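Local coordinates for protein cellulase (Uncultured bacterium, PDB 6XSO) that probably hydrolyses internal beta-1,4 linkages in cellulose and related plant polysaccharides such as xylan, acting as a broad-specificity GH5_4 endoglucanase, at residues A98-V103 against R155-A160; W135-E140 against K179-C184; N291-Y296 against I302-G307. One frame throughout, in Å; residues are numbered along the deposited sequence.

Interaction 1: A98-V103 against R155-A160; sequences AWMKRV and RQIAEA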
loop_
_atom_site.group_PDB
_atom_site.type_symbol
_atom_site.label_atom_id
_atom_site.label_comp_id
_atom_site.label_asym_id
_atom_site.label_seq_id
_atom_site.Cartn_x
_atom_site.Cartn_y
_atom_site.Cartn_z
ATOM N N ALA A 98 5.447 -9.445 -20.821
ATOM C CA ALA A 98 5.233 -8.043 -21.184
ATOM C C ALA A 98 4.734 -7.237 -19.992
ATOM O O ALA A 98 5.118 -6.072 -19.809
ATOM C CB ALA A 98 4.241 -7.944 -22.345
ATOM N N TRP A 99 3.868 -7.836 -19.171
ATOM C CA TRP A 99 3.341 -7.106 -18.028
ATOM C C TRP A 99 4.422 -6.890 -16.978
ATOM O O TRP A 99 4.571 -5.780 -16.443
ATOM C CB TRP A 99 2.138 -7.837 -17.413
ATOM C CG TRP A 99 1.591 -7.043 -16.245
ATOM C CD1 TRP A 99 1.617 -7.382 -14.920
ATOM C CD2 TRP A 99 1.012 -5.730 -16.311
ATOM N NE1 TRP A 99 1.064 -6.372 -14.161
ATOM C CE2 TRP A 99 0.687 -5.345 -14.988
ATOM C CE3 TRP A 99 0.715 -4.855 -17.361
ATOM C CZ2 TRP A 99 0.089 -4.119 -14.690
ATOM C CZ3 TRP A 99 0.116 -3.633 -17.060
ATOM C CH2 TRP A 99 -0.187 -3.281 -15.736
ATOM N N MET A 100 5.213 -7.925 -16.692
ATOM C CA MET A 100 6.270 -7.772 -15.701
ATOM C C MET A 100 7.279 -6.728 -16.159
ATOM O O MET A 100 7.769 -5.939 -15.350
ATOM C CB MET A 100 6.946 -9.124 -15.446
ATOM C CG MET A 100 7.830 -9.111 -14.175
ATOM S SD MET A 100 6.952 -8.955 -12.593
ATOM C CE MET A 100 6.419 -10.656 -12.378
ATOM N N LYS A 101 7.601 -6.723 -17.453
ATOM C CA LYS A 101 8.484 -5.703 -18.011
ATOM C C LYS A 101 7.927 -4.305 -17.802
ATOM O O LYS A 101 8.680 -3.367 -17.502
ATOM C CB LYS A 101 8.660 -5.992 -19.492
ATOM C CG LYS A 101 9.574 -5.044 -20.238
ATOM C CD LYS A 101 9.873 -5.572 -21.649
ATOM C CE LYS A 101 10.737 -4.608 -22.450
ATOM N NZ LYS A 101 11.029 -5.161 -23.810
ATOM N N ARG A 102 6.613 -4.130 -17.954
ATOM C CA ARG A 102 6.039 -2.795 -17.780
ATOM C C ARG A 102 6.104 -2.356 -16.320
ATOM O O ARG A 102 6.444 -1.205 -16.025
ATOM C CB ARG A 102 4.601 -2.729 -18.297
ATOM C CG ARG A 102 3.925 -1.372 -18.078
ATOM C CD ARG A 102 4.695 -0.266 -18.762
ATOM N NE ARG A 102 4.145 1.036 -18.421
ATOM C CZ ARG A 102 4.811 2.180 -18.528
ATOM N NH1 ARG A 102 6.061 2.182 -18.969
ATOM N NH2 ARG A 102 4.228 3.317 -18.196
ATOM N N VAL A 103 5.741 -3.251 -15.392
ATOM C CA VAL A 103 5.847 -2.936 -13.972
ATOM C C VAL A 103 7.269 -2.513 -13.648
ATOM O O VAL A 103 7.499 -1.524 -12.940
ATOM C CB VAL A 103 5.407 -4.138 -13.117
ATOM C CG1 VAL A 103 5.592 -3.799 -11.640
ATOM C CG2 VAL A 103 3.955 -4.521 -13.405
ATOM N N ARG A 155 6.850 -15.468 -5.749
ATOM C CA ARG A 155 8.157 -15.910 -6.226
ATOM C C ARG A 155 8.507 -15.211 -7.535
ATOM O O ARG A 155 9.655 -14.801 -7.744
ATOM C CB ARG A 155 8.205 -17.428 -6.390
ATOM C CG ARG A 155 8.271 -18.182 -5.065
ATOM C CD ARG A 155 8.696 -19.655 -5.213
ATOM N NE ARG A 155 7.915 -20.385 -6.211
ATOM C CZ ARG A 155 6.748 -20.969 -5.959
ATOM N NH1 ARG A 155 6.234 -20.925 -4.741
ATOM N NH2 ARG A 155 6.102 -21.609 -6.928
ATOM N N GLN A 156 7.528 -15.062 -8.428
ATOM C CA GLN A 156 7.801 -14.430 -9.719
ATOM C C GLN A 156 8.154 -12.960 -9.551
ATOM O O GLN A 156 9.105 -12.465 -10.172
ATOM C CB GLN A 156 6.575 -14.542 -10.625
ATOM C CG GLN A 156 6.246 -15.933 -11.113
ATOM C CD GLN A 156 4.920 -15.955 -11.841
ATOM O OE1 GLN A 156 4.829 -15.518 -12.989
ATOM N NE2 GLN A 156 3.875 -16.456 -11.168
ATOM N N ILE A 157 7.370 -12.235 -8.753
ATOM C CA ILE A 157 7.673 -10.823 -8.528
ATOM C C ILE A 157 9.038 -10.696 -7.869
ATOM O O ILE A 157 9.864 -9.866 -8.260
ATOM C CB ILE A 157 6.579 -10.148 -7.678
ATOM C CG1 ILE A 157 5.215 -10.199 -8.376
ATOM C CG2 ILE A 157 6.956 -8.686 -7.411
ATOM C CD1 ILE A 157 4.038 -9.912 -7.468
ATOM N N ALA A 158 9.273 -11.486 -6.818
ATOM C CA ALA A 158 10.545 -11.424 -6.105
ATOM C C ALA A 158 11.727 -11.707 -7.025
ATOM O O ALA A 158 12.752 -11.008 -6.962
ATOM C CB ALA A 158 10.512 -12.388 -4.920
ATOM N N GLU A 159 11.608 -12.714 -7.893
ATOM C CA GLU A 159 12.690 -12.997 -8.833
ATOM C C GLU A 159 12.936 -11.821 -9.763
ATOM O O GLU A 159 14.089 -11.478 -10.052
ATOM C CB GLU A 159 12.346 -14.241 -9.655
ATOM C CG GLU A 159 12.398 -15.533 -8.897
ATOM C CD GLU A 159 13.812 -15.951 -8.521
ATOM O OE1 GLU A 159 14.760 -15.292 -8.983
ATOM O OE2 GLU A 159 13.949 -16.935 -7.760
ATOM N N ALA A 160 11.867 -11.204 -10.272
ATOM C CA ALA A 160 12.039 -10.121 -11.233
ATOM C C ALA A 160 12.793 -8.950 -10.612
ATOM O O ALA A 160 13.628 -8.314 -11.272
ATOM C CB ALA A 160 10.677 -9.670 -11.760
#

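Interaction 2: W135-E140 against K179-C184; sequences WIKADE and KLNSWC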
loop_
_atom_site.group_PDB
_atom_site.type_symbol
_atom_site.label_atom_id
_atom_site.label_comp_id
_atom_site.label_asym_id
_atom_site.label_seq_id
_atom_site.Cartn_x
_atom_site.Cartn_y
_atom_site.Cartn_z
ATOM N N TRP A 135 -9.939 -12.645 -5.850
ATOM C CA TRP A 135 -9.534 -14.032 -5.659
ATOM C C TRP A 135 -8.784 -14.273 -4.356
ATOM O O TRP A 135 -8.765 -15.417 -3.882
ATOM C CB TRP A 135 -8.752 -14.574 -6.862
ATOM C CG TRP A 135 -7.401 -14.012 -7.133
ATOM C CD1 TRP A 135 -7.113 -12.874 -7.819
ATOM C CD2 TRP A 135 -6.136 -14.590 -6.771
ATOM N NE1 TRP A 135 -5.748 -12.684 -7.887
ATOM C CE2 TRP A 135 -5.134 -13.743 -7.270
ATOM C CE3 TRP A 135 -5.759 -15.743 -6.073
ATOM C CZ2 TRP A 135 -3.777 -14.004 -7.086
ATOM C CZ3 TRP A 135 -4.413 -15.999 -5.892
ATOM C CH2 TRP A 135 -3.439 -15.136 -6.406
ATOM N N ILE A 136 -8.180 -13.239 -3.772
ATOM C CA ILE A 136 -7.483 -13.348 -2.497
ATOM C C ILE A 136 -8.454 -12.852 -1.428
ATOM O O ILE A 136 -8.781 -11.664 -1.391
ATOM C CB ILE A 136 -6.176 -12.549 -2.475
ATOM C CG1 ILE A 136 -5.257 -13.009 -3.605
ATOM C CG2 ILE A 136 -5.496 -12.687 -1.116
ATOM C CD1 ILE A 136 -4.019 -12.149 -3.757
ATOM N N LYS A 137 -8.927 -13.749 -0.571
ATOM C CA LYS A 137 -9.882 -13.386 0.468
ATOM C C LYS A 137 -9.396 -13.827 1.841
ATOM O O LYS A 137 -8.733 -14.861 1.986
ATOM C CB LYS A 137 -11.253 -14.012 0.212
ATOM C CG LYS A 137 -11.860 -13.631 -1.130
ATOM C CD LYS A 137 -13.338 -13.973 -1.154
ATOM C CE LYS A 137 -14.032 -13.582 -2.435
ATOM N NZ LYS A 137 -13.952 -12.123 -2.691
ATOM N N ALA A 138 -9.769 -13.037 2.852
ATOM C CA ALA A 138 -9.468 -13.343 4.251
ATOM C C ALA A 138 -10.484 -14.369 4.728
ATOM O O ALA A 138 -11.459 -14.069 5.424
ATOM C CB ALA A 138 -9.488 -12.075 5.096
ATOM N N ASP A 139 -10.251 -15.604 4.297
ATOM C CA ASP A 139 -11.126 -16.741 4.540
ATOM C C ASP A 139 -10.189 -17.934 4.487
ATOM O O ASP A 139 -9.441 -18.060 3.513
ATOM C CB ASP A 139 -12.186 -16.836 3.457
ATOM C CG ASP A 139 -13.087 -18.040 3.630
ATOM O OD1 ASP A 139 -12.648 -19.191 3.364
ATOM O OD2 ASP A 139 -14.246 -17.865 4.069
ATOM N N GLU A 140 -10.146 -18.740 5.554
ATOM C CA GLU A 140 -9.104 -19.760 5.635
ATOM C C GLU A 140 -9.262 -20.822 4.548
ATOM O O GLU A 140 -8.273 -21.404 4.102
ATOM C CB GLU A 140 -9.054 -20.393 7.033
ATOM C CG GLU A 140 -7.775 -21.184 7.253
ATOM C CD GLU A 140 -7.594 -21.629 8.678
ATOM O OE1 GLU A 140 -8.377 -21.183 9.535
ATOM O OE2 GLU A 140 -6.668 -22.447 8.893
ATOM N N LYS A 179 -15.354 -13.234 3.189
ATOM C CA LYS A 179 -16.244 -13.551 2.086
ATOM C C LYS A 179 -17.513 -12.725 2.097
ATOM O O LYS A 179 -18.271 -12.788 1.122
ATOM C CB LYS A 179 -16.595 -15.047 2.080
ATOM C CG LYS A 179 -17.559 -15.514 3.136
ATOM C CD LYS A 179 -17.776 -17.011 3.054
ATOM C CE LYS A 179 -18.601 -17.499 4.212
ATOM N NZ LYS A 179 -18.810 -18.984 4.132
ATOM N N LEU A 180 -17.762 -11.980 3.172
ATOM C CA LEU A 180 -18.882 -11.056 3.275
ATOM C C LEU A 180 -18.486 -9.645 2.886
ATOM O O LEU A 180 -19.325 -8.744 2.955
ATOM C CB LEU A 180 -19.400 -11.027 4.715
ATOM C CG LEU A 180 -19.638 -12.394 5.360
ATOM C CD1 LEU A 180 -19.963 -12.221 6.838
ATOM C CD2 LEU A 180 -20.736 -13.166 4.665
ATOM N N ASN A 181 -17.227 -9.449 2.481
ATOM C CA ASN A 181 -16.707 -8.148 2.090
ATOM C C ASN A 181 -16.810 -7.151 3.236
ATOM O O ASN A 181 -17.112 -5.973 3.035
ATOM C CB ASN A 181 -17.392 -7.661 0.817
ATOM C CG ASN A 181 -17.196 -8.630 -0.326
ATOM O OD1 ASN A 181 -16.073 -8.829 -0.782
ATOM N ND2 ASN A 181 -18.278 -9.287 -0.755
ATOM N N SER A 182 -16.518 -7.622 4.452
ATOM C CA SER A 182 -16.649 -6.771 5.626
ATOM C C SER A 182 -15.522 -5.747 5.702
ATOM O O SER A 182 -14.338 -6.105 5.695
ATOM C CB SER A 182 -16.566 -7.614 6.901
ATOM O OG SER A 182 -17.595 -8.570 6.996
ATOM N N TRP A 183 -15.894 -4.475 5.825
ATOM C CA TRP A 183 -14.949 -3.434 6.206
ATOM C C TRP A 183 -14.849 -3.369 7.732
ATOM O O TRP A 183 -15.606 -4.013 8.462
ATOM C CB TRP A 183 -15.349 -2.078 5.580
ATOM C CG TRP A 183 -15.273 -2.136 4.080
ATOM C CD1 TRP A 183 -16.318 -2.240 3.204
ATOM C CD2 TRP A 183 -14.084 -2.160 3.291
ATOM N NE1 TRP A 183 -15.853 -2.325 1.921
ATOM C CE2 TRP A 183 -14.483 -2.259 1.940
ATOM C CE3 TRP A 183 -12.720 -2.041 3.582
ATOM C CZ2 TRP A 183 -13.566 -2.287 0.892
ATOM C CZ3 TRP A 183 -11.807 -2.085 2.537
ATOM C CH2 TRP A 183 -12.234 -2.203 1.208
ATOM N N CYS A 184 -13.889 -2.562 8.208
ATOM C CA CYS A 184 -13.743 -2.190 9.616
ATOM C C CYS A 184 -13.104 -3.294 10.451
ATOM O O CYS A 184 -12.084 -3.070 11.112
ATOM C CB CYS A 184 -15.074 -1.753 10.255
ATOM S SG CYS A 184 -15.927 -0.452 9.350
HETATM O O HOH W 1 -13.563 -10.434 -0.283
HETATM O O HOH W 2 -14.796 -15.339 5.066
#

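Interaction 3: N291-Y296 against I302-G307; sequences NGLNTY and IPVIIG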
loop_
_atom_site.group_PDB
_atom_site.type_symbol
_atom_site.label_atom_id
_atom_site.label_comp_id
_atom_site.label_asym_id
_atom_site.label_seq_id
_atom_site.Cartn_x
_atom_site.Cartn_y
_atom_site.Cartn_z
ATOM N N ASN A 291 -2.249 6.428 18.219
ATOM C CA ASN A 291 -2.040 5.712 19.476
ATOM C C ASN A 291 -2.207 4.205 19.289
ATOM O O ASN A 291 -1.429 3.416 19.835
ATOM C CB ASN A 291 -2.996 6.227 20.565
ATOM C CG ASN A 291 -2.545 7.553 21.205
ATOM O OD1 ASN A 291 -1.384 7.968 21.102
ATOM N ND2 ASN A 291 -3.483 8.216 21.881
ATOM N N GLY A 292 -3.215 3.785 18.518
ATOM C CA GLY A 292 -3.415 2.360 18.293
ATOM C C GLY A 292 -2.274 1.736 17.519
ATOM O O GLY A 292 -1.821 0.633 17.838
ATOM N N LEU A 293 -1.791 2.443 16.501
ATOM C CA LEU A 293 -0.647 1.961 15.737
ATOM C C LEU A 293 0.588 1.876 16.618
ATOM O O LEU A 293 1.390 0.940 16.483
ATOM C CB LEU A 293 -0.401 2.859 14.526
ATOM C CG LEU A 293 -1.602 3.005 13.578
ATOM C CD1 LEU A 293 -1.294 3.944 12.427
ATOM C CD2 LEU A 293 -2.053 1.638 13.041
ATOM N N ASN A 294 0.750 2.830 17.542
ATOM C CA ASN A 294 1.869 2.762 18.473
ATOM C C ASN A 294 1.714 1.586 19.424
ATOM O O ASN A 294 2.666 0.836 19.664
ATOM C CB ASN A 294 2.006 4.080 19.226
ATOM C CG ASN A 294 3.268 4.151 20.043
ATOM O OD1 ASN A 294 4.347 3.795 19.590
ATOM N ND2 ASN A 294 3.128 4.582 21.276
ATOM N N THR A 295 0.518 1.410 19.992
ATOM C CA THR A 295 0.302 0.339 20.962
ATOM C C THR A 295 0.642 -1.027 20.380
ATOM O O THR A 295 1.367 -1.814 21.001
ATOM C CB THR A 295 -1.152 0.371 21.439
ATOM O OG1 THR A 295 -1.360 1.536 22.241
ATOM C CG2 THR A 295 -1.492 -0.856 22.283
ATOM N N TYR A 296 0.125 -1.336 19.191
ATOM C CA TYR A 296 0.250 -2.696 18.677
ATOM C C TYR A 296 1.527 -2.932 17.886
ATOM O O TYR A 296 1.997 -4.078 17.824
ATOM C CB TYR A 296 -0.990 -3.066 17.853
ATOM C CG TYR A 296 -2.193 -3.188 18.745
ATOM C CD1 TYR A 296 -2.421 -4.349 19.470
ATOM C CD2 TYR A 296 -3.066 -2.123 18.923
ATOM C CE1 TYR A 296 -3.505 -4.458 20.330
ATOM C CE2 TYR A 296 -4.159 -2.226 19.794
ATOM C CZ TYR A 296 -4.372 -3.397 20.482
ATOM O OH TYR A 296 -5.447 -3.512 21.351
ATOM N N ILE A 302 7.989 -2.568 15.575
ATOM C CA ILE A 302 7.454 -2.891 14.259
ATOM C C ILE A 302 7.023 -1.571 13.619
ATOM O O ILE A 302 6.039 -0.958 14.063
ATOM C CB ILE A 302 6.283 -3.875 14.360
ATOM C CG1 ILE A 302 6.712 -5.163 15.056
ATOM C CG2 ILE A 302 5.725 -4.158 12.963
ATOM C CD1 ILE A 302 5.536 -5.944 15.606
ATOM N N PRO A 303 7.723 -1.096 12.596
ATOM C CA PRO A 303 7.363 0.193 11.993
ATOM C C PRO A 303 6.094 0.081 11.163
ATOM O O PRO A 303 5.724 -0.997 10.685
ATOM C CB PRO A 303 8.585 0.534 11.131
ATOM C CG PRO A 303 9.149 -0.849 10.747
ATOM C CD PRO A 303 8.889 -1.723 11.937
ATOM N N VAL A 304 5.408 1.208 11.024
ATOM C CA VAL A 304 4.117 1.250 10.351
ATOM C C VAL A 304 4.154 2.220 9.185
ATOM O O VAL A 304 4.730 3.318 9.267
ATOM C CB VAL A 304 2.992 1.608 11.338
ATOM C CG1 VAL A 304 1.648 1.799 10.626
ATOM C CG2 VAL A 304 2.889 0.545 12.408
ATOM N N ILE A 305 3.499 1.816 8.104
ATOM C CA ILE A 305 3.264 2.645 6.932
ATOM C C ILE A 305 1.764 2.852 6.799
ATOM O O ILE A 305 0.999 1.878 6.766
ATOM C CB ILE A 305 3.827 1.991 5.652
ATOM C CG1 ILE A 305 5.339 1.813 5.754
ATOM C CG2 ILE A 305 3.365 2.775 4.402
ATOM C CD1 ILE A 305 5.918 0.846 4.700
ATOM N N ILE A 306 1.340 4.111 6.715
ATOM C CA ILE A 306 -0.038 4.449 6.330
ATOM C C ILE A 306 0.026 4.595 4.809
ATOM O O ILE A 306 0.397 5.644 4.253
ATOM C CB ILE A 306 -0.555 5.685 7.067
ATOM C CG1 ILE A 306 -0.556 5.427 8.578
ATOM C CG2 ILE A 306 -1.941 6.060 6.559
ATOM C CD1 ILE A 306 -0.913 6.686 9.392
ATOM N N GLY A 307 -0.251 3.484 4.116
ATOM C CA GLY A 307 0.055 3.391 2.701
ATOM C C GLY A 307 -0.950 4.035 1.793
ATOM O O GLY A 307 -0.695 4.131 0.591
#

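Interaction 1: A98-V103 against R155-A160
M100 reaches across to Q156, I157 and A160, and every contact between the two segments is made by this one methionine. Both segments are helical. Helices 97-111 and 140-161 follow the second and third strands of a TIM barrel and lie on its outer wall. Their short axes pass at 11.3 Å and cross at -52°, so a long side chain has to span the gap. M100 starts outward with CG anti to the backbone N (chi1 -166°). It then bends at chi2 and again at chi3, and the thioether lies along the neighbouring helix with its methyl toward the Q156-I157 end.

Q156 comes first along the second helix. Its backbone O is 3.9 Å from M100 CE. That oxygen already accepts a bond from A160 N, so the methyl sits beside a satisfied carbonyl. The Q156 amide has other work: OE1 accepts from V95 N and NE2 donates to G93 O. Both partners belong to the loop ahead of helix 97-111, so Q156 makes a second, polar link toward that helix.

I157 is buried and offers its inner part. M100 CE lies 4.2 Å from I157 CG1 and also touches its CA. The same isoleucine packs on W85.

With M100 cut back to an alanine, the two helix segments would probably lose their contact and a gap would open over I157 and A160, since the bent thioether supplies all of it.

A160 closes the series one turn after Q156. Its CA is 7.7 Å from that of M100, the nearest such pair. The A160 methyl fits against the middle of the methionine chain, with CB 3.8 Å from M100 CG and 3.9 Å from M100 SD.

Interaction 2: W135-E140 against K179-C184
The D139 carboxylate meets the K179 chain through OD2 alone. K179 CD comes in 3.8 Å from D139 OD2, well above the carboxylate plane but not square over it. The other carboxylate oxygen, OD1, caps the backbone N of N142 at the start of helix 140-161. The second flat group is the N181 amide. Its OD1 accepts from D128 N and faces K137 NZ across a water. The W135 indole lies further off, with I136 CG1 3.5 Å above one face and over its centre.

These loops follow the third and fourth strands of the TIM barrel, the side where GH5 enzymes carry their active site. Two waters join them. One accepts a hydrogen bond from K137 NZ and can donate one to N181 OD1, 3.0 Å from that oxygen. The other donates to D139 OD2 (2.8 Å) and accepts from K179 N. K137 NZ is also held by a salt bridge to D128 and a bond to S134 OG, while its CD packs near K179 CA.

K179 turns CG between its backbone N and carbonyl carbon (chi1 74°), then runs extended past D139. The charged ends do not meet: K179 NZ stays 4.7 Å from D139 OD2. Any attraction there is probably modest, so the waters, the shared D128 and the backbone bond of A138 with L177 would seem to tie the loops more than a direct ion pair.

Interaction 3: N291-Y296 against I302-G307
L293 carries this contact, pushing one methyl, CD1, between V304 and I306. It has the most surface buried of the six helical residues. V304 comes next and I306 third. All three are buried and all the touching groups are apolar.

L293 points from the helix toward the strand, with CG anti to its carbonyl carbon (chi1 -57°). CD1 then lies 4.1 Å from V304 CG1. The leucine crosses the valine at about a right angle, so the touch is methyl on methyl and not side by side. The CA atoms of L293 and V304 are 7.2 Å apart, the nearest pair across the segments.

V304 also points at the helix. Its CG1 stands anti to the backbone N (chi1 174°), and this is the branch that L293 meets. The valine packs further on F297 and V298, near the end of the same helix.

The two segments belong to the helix and the second strand of a beta-alpha-beta crossover in the TIM barrel: strand 264-270, helix 279-298, strand 304-309. The chain leaves the helix, turns within a few residues and enters the next parallel strand. I305 makes backbone bonds to V266 and V268 on one neighbouring strand, and I306 to A345 and F347 on the other. I305, between V304 and I306, points away from the helix and touches V26 of helix 22-28.

I306 leaves its strand less directly than V304, but its end comes back to the leucine. Its CD1 is 4.1 Å from L293 CD1, and its CG1 is only slightly further. These two side chains also cross at about a right angle. M290, one turn before L293, packs on I306, and V268 of the preceding strand touches both L293 and I306.

How the interactions relate
All three contacts belong to one TIM barrel, but none touches another. Interactions 1 and 2 share helix 140-161: residues 135-140 lead into it and 155-160 lie near its far end. Their centres are 26 Å apart and their nearest atoms about 9 Å. Interaction 3 lies across the chain's centre from interaction 1, with centres 29 Å apart. It is 22 Å from interaction 2, centre to centre. Of the three, interaction 2 is the one between loops at the probable active-site end; interactions 1 and 3 involve outer helices. Strand 304-309 of interaction 3 is the seventh in the barrel. A bound sodium ion lies about 12 Å from the M100 side chain.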